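Local coordinates for sensor protein PfeS (Pseudomonas aeruginosa, PDB 3KYZ), which is the sensor histidine kinase of the PfeR/PfeS two-component system and may activate PfeR by phosphorylation, this piece being its probably periplasmic sensor domain, at residues R44-L49 with W56-G61. Numbering follows the deposited sequence.
Sequences RFRKEL and WVALVG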
ATOM      1  N   ARG A  44      14.134  11.525 -13.559  1.00 14.42           N
ATOM      2  CA  ARG A  44      15.416  11.037 -14.048  0.50 15.74           C
ATOM      3  C   ARG A  44      15.989   9.964 -13.131  1.00 14.98           C
ATOM      4  O   ARG A  44      16.512   8.954 -13.610  1.00 14.98           O
ATOM      5  CB  ARG A  44      16.415  12.180 -14.227  0.50 18.95           C
ATOM      6  CG  ARG A  44      17.742  11.730 -14.819  0.50 23.16           C
ATOM      7  CD  ARG A  44      18.603  12.918 -15.210  0.50 28.23           C
ATOM      8  NE  ARG A  44      18.732  13.872 -14.115  0.50 30.38           N
ATOM      9  CZ  ARG A  44      19.625  13.771 -13.137  0.50 33.14           C
ATOM     10  NH1 ARG A  44      19.666  14.691 -12.182  0.50 35.30           N
ATOM     11  NH2 ARG A  44      20.475  12.752 -13.113  0.50 34.16           N
ATOM     12  N   PHE A  45      15.877  10.169 -11.821  1.00 13.61           N
ATOM     13  CA  PHE A  45      16.401   9.189 -10.876  1.00 12.54           C
ATOM     14  C   PHE A  45      15.688   7.845 -11.028  1.00 12.24           C
ATOM     15  O   PHE A  45      16.316   6.789 -11.049  1.00 13.17           O
ATOM     16  CB  PHE A  45      16.302   9.680  -9.429  1.00 12.47           C
ATOM     17  CG  PHE A  45      16.860   8.706  -8.443  1.00 13.25           C
ATOM     18  CD1 PHE A  45      18.208   8.721  -8.126  1.00 14.84           C
ATOM     19  CD2 PHE A  45      16.049   7.736  -7.873  1.00 13.84           C
ATOM     20  CE1 PHE A  45      18.732   7.803  -7.231  1.00 15.81           C
ATOM     21  CE2 PHE A  45      16.572   6.816  -6.979  1.00 14.24           C
ATOM     22  CZ  PHE A  45      17.910   6.849  -6.656  1.00 15.80           C
ATOM     23  N   ARG A  46      14.369   7.892 -11.124  1.00 12.98           N
ATOM     24  CA  ARG A  46      13.574   6.692 -11.302  1.00 13.15           C
ATOM     25  C   ARG A  46      14.026   5.893 -12.530  1.00 13.56           C
ATOM     26  O   ARG A  46      14.227   4.677 -12.467  1.00 13.33           O
ATOM     27  CB  ARG A  46      12.106   7.090 -11.442  1.00 16.80           C
ATOM     28  CG  ARG A  46      11.220   5.956 -11.767  1.00 19.09           C
ATOM     29  CD  ARG A  46       9.809   6.423 -12.036  1.00 18.87           C
ATOM     30  NE  ARG A  46       8.970   5.249 -12.026  1.00 21.35           N
ATOM     31  CZ  ARG A  46       7.698   5.205 -12.389  1.00 20.13           C
ATOM     32  NH1 ARG A  46       7.064   6.298 -12.809  1.00 21.99           N
ATOM     33  NH2 ARG A  46       7.070   4.044 -12.328  1.00 22.56           N
ATOM     34  N   LYS A  47      14.209   6.588 -13.645  1.00 13.39           N
ATOM     35  CA  LYS A  47      14.642   5.946 -14.884  1.00 14.67           C
ATOM     36  C   LYS A  47      16.040   5.334 -14.742  1.00 13.86           C
ATOM     37  O   LYS A  47      16.284   4.205 -15.175  1.00 15.04           O
ATOM     38  CB  LYS A  47      14.622   6.955 -16.029  1.00 17.11           C
ATOM     39  CG  LYS A  47      13.228   7.362 -16.498  1.00 21.28           C
ATOM     40  CD  LYS A  47      13.344   8.386 -17.617  1.00 30.26           C
ATOM     41  CE  LYS A  47      11.997   8.946 -18.029  1.00 36.25           C
ATOM     42  NZ  LYS A  47      12.185  10.186 -18.841  1.00 39.07           N
ATOM     43  N   GLU A  48      16.958   6.087 -14.148  1.00 13.89           N
ATOM     44  CA  GLU A  48      18.338   5.631 -13.992  1.00 15.08           C
ATOM     45  C   GLU A  48      18.423   4.402 -13.088  1.00 13.97           C
ATOM     46  O   GLU A  48      19.127   3.433 -13.399  1.00 14.60           O
ATOM     47  CB  GLU A  48      19.223   6.753 -13.428  1.00 16.54           C
ATOM     48  CG  GLU A  48      19.452   7.920 -14.384  1.00 22.24           C
ATOM     49  CD  GLU A  48      20.149   9.094 -13.712  1.00 29.33           C
ATOM     50  OE1 GLU A  48      20.338   9.049 -12.478  1.00 32.50           O
ATOM     51  OE2 GLU A  48      20.508  10.066 -14.412  1.00 33.30           O
ATOM     52  N   LEU A  49      17.709   4.437 -11.967  1.00 13.07           N
ATOM     53  CA  LEU A  49      17.774   3.325 -11.026  1.00 12.33           C
ATOM     54  C   LEU A  49      17.107   2.085 -11.609  1.00 12.51           C
ATOM     55  O   LEU A  49      17.601   0.970 -11.449  1.00 13.66           O
ATOM     56  CB  LEU A  49      17.143   3.693  -9.684  1.00 13.69           C
ATOM     57  CG  LEU A  49      17.236   2.608  -8.608  1.00 13.22           C
ATOM     58  CD1 LEU A  49      18.694   2.206  -8.379  1.00 14.68           C
ATOM     59  CD2 LEU A  49      16.593   3.080  -7.302  1.00 14.22           C
ATOM     60  N   TRP A  56      11.509  -2.607 -11.449  1.00 12.59           N
ATOM     61  CA  TRP A  56      10.565  -1.504 -11.327  1.00 11.31           C
ATOM     62  C   TRP A  56      10.919  -0.598 -10.144  1.00 12.43           C
ATOM     63  O   TRP A  56      11.250  -1.073  -9.058  1.00 13.34           O
ATOM     64  CB  TRP A  56       9.136  -2.024 -11.188  1.00 11.74           C
ATOM     65  CG  TRP A  56       8.111  -0.924 -11.217  1.00 12.34           C
ATOM     66  CD1 TRP A  56       7.614  -0.297 -12.324  1.00 15.15           C
ATOM     67  CD2 TRP A  56       7.462  -0.322 -10.091  1.00 12.20           C
ATOM     68  NE1 TRP A  56       6.689   0.654 -11.957  1.00 14.42           N
ATOM     69  CE2 TRP A  56       6.583   0.662 -10.591  1.00 12.82           C
ATOM     70  CE3 TRP A  56       7.540  -0.519  -8.710  1.00 15.14           C
ATOM     71  CZ2 TRP A  56       5.782   1.441  -9.759  1.00 15.06           C
ATOM     72  CZ3 TRP A  56       6.746   0.250  -7.889  1.00 16.88           C
ATOM     73  CH2 TRP A  56       5.875   1.220  -8.414  1.00 15.75           C
ATOM     74  N   VAL A  57      10.826   0.710 -10.367  1.00 11.66           N
ATOM     75  CA  VAL A  57      11.137   1.700  -9.348  1.00 12.05           C
ATOM     76  C   VAL A  57      10.084   2.798  -9.395  1.00 12.52           C
ATOM     77  O   VAL A  57       9.593   3.140 -10.477  1.00 14.90           O
ATOM     78  CB  VAL A  57      12.528   2.342  -9.608  1.00 12.03           C
ATOM     79  CG1 VAL A  57      12.758   3.529  -8.677  1.00 14.93           C
ATOM     80  CG2 VAL A  57      13.623   1.301  -9.463  1.00 12.63           C
ATOM     81  N   ALA A  58       9.729   3.345  -8.233  1.00 11.90           N
ATOM     82  CA  ALA A  58       8.902   4.552  -8.185  1.00 11.30           C
ATOM     83  C   ALA A  58       9.335   5.434  -7.019  1.00 10.65           C
ATOM     84  O   ALA A  58       9.817   4.928  -6.005  1.00 12.58           O
ATOM     85  CB  ALA A  58       7.412   4.202  -8.063  1.00 14.20           C
ATOM     86  N   LEU A  59       9.198   6.746  -7.183  1.00 11.53           N
ATOM     87  CA  LEU A  59       9.320   7.680  -6.073  1.00 10.02           C
ATOM     88  C   LEU A  59       7.922   8.198  -5.843  1.00 11.46           C
ATOM     89  O   LEU A  59       7.310   8.736  -6.759  1.00 11.52           O
ATOM     90  CB  LEU A  59      10.252   8.845  -6.427  1.00 13.22           C
ATOM     91  CG  LEU A  59      11.750   8.559  -6.273  1.00 12.99           C
ATOM     92  CD1 LEU A  59      12.186   7.434  -7.204  1.00 17.95           C
ATOM     93  CD2 LEU A  59      12.558   9.818  -6.531  1.00 15.69           C
ATOM     94  N   VAL A  60       7.395   8.010  -4.638  1.00 10.81           N
ATOM     95  CA  VAL A  60       6.014   8.434  -4.382  1.00 12.84           C
ATOM     96  C   VAL A  60       5.913   9.342  -3.174  1.00 11.16           C
ATOM     97  O   VAL A  60       6.726   9.255  -2.246  1.00 11.65           O
ATOM     98  CB  VAL A  60       5.019   7.251  -4.254  1.00 15.72           C
ATOM     99  CG1 VAL A  60       5.039   6.389  -5.513  1.00 14.96           C
ATOM    100  CG2 VAL A  60       5.315   6.418  -3.035  1.00 17.71           C
ATOM    101  N   GLY A  61       4.925  10.231  -3.206  1.00 10.77           N
ATOM    102  CA  GLY A  61       4.750  11.212  -2.156  1.00 10.48           C
ATOM    103  C   GLY A  61       3.808  10.758  -1.055  1.00 10.07           C
ATOM    104  O   GLY A  61       3.435   9.578  -0.987  1.00 11.71           O
TER
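R46 stretches off the helix to the edge of the strand and takes hold of the backbone oxygen of V57. A fully extended side chain (chi1 174°) carries the guanidinium alongside V57 to its carbonyl oxygen, with NH2 reaching on towards the indole of W56. R46 NE donates to V57 O at 2.7 Å, the carbonyl oxygen lying somewhat off the guanidinium plane; a second, weak bond to the same oxygen comes from R46 NH2 at 3.3 Å. The guanidinium stands almost perpendicular to the indole of W56, 89° between planes, and turns its edge to the ring nitrogen. R46 NH2 and W56 NE1, 3.4 Å apart, are both donors and do not bond each other; E76 takes both, by a salt bridge to R46 and a hydrogen bond from W56. The methyl of A58 lies over one guanidinium face.

The rest of the contact is apolar. The side chains of L49 and V57 cross at about a right angle, L49 CG meeting V57 CG2 at 3.9 Å. Further along the strand, L59 CD1 comes to the ring edge of F45, 3.9 Å from CD2.

In this probably periplasmic Cache-clan sensor domain, segment 44-49 of the long helix 17-53 thus runs nearly antiparallel (157°) to the outer strand 57-60, while strand 113-117 pairs with 57-60 and L114 touches V57 and L59.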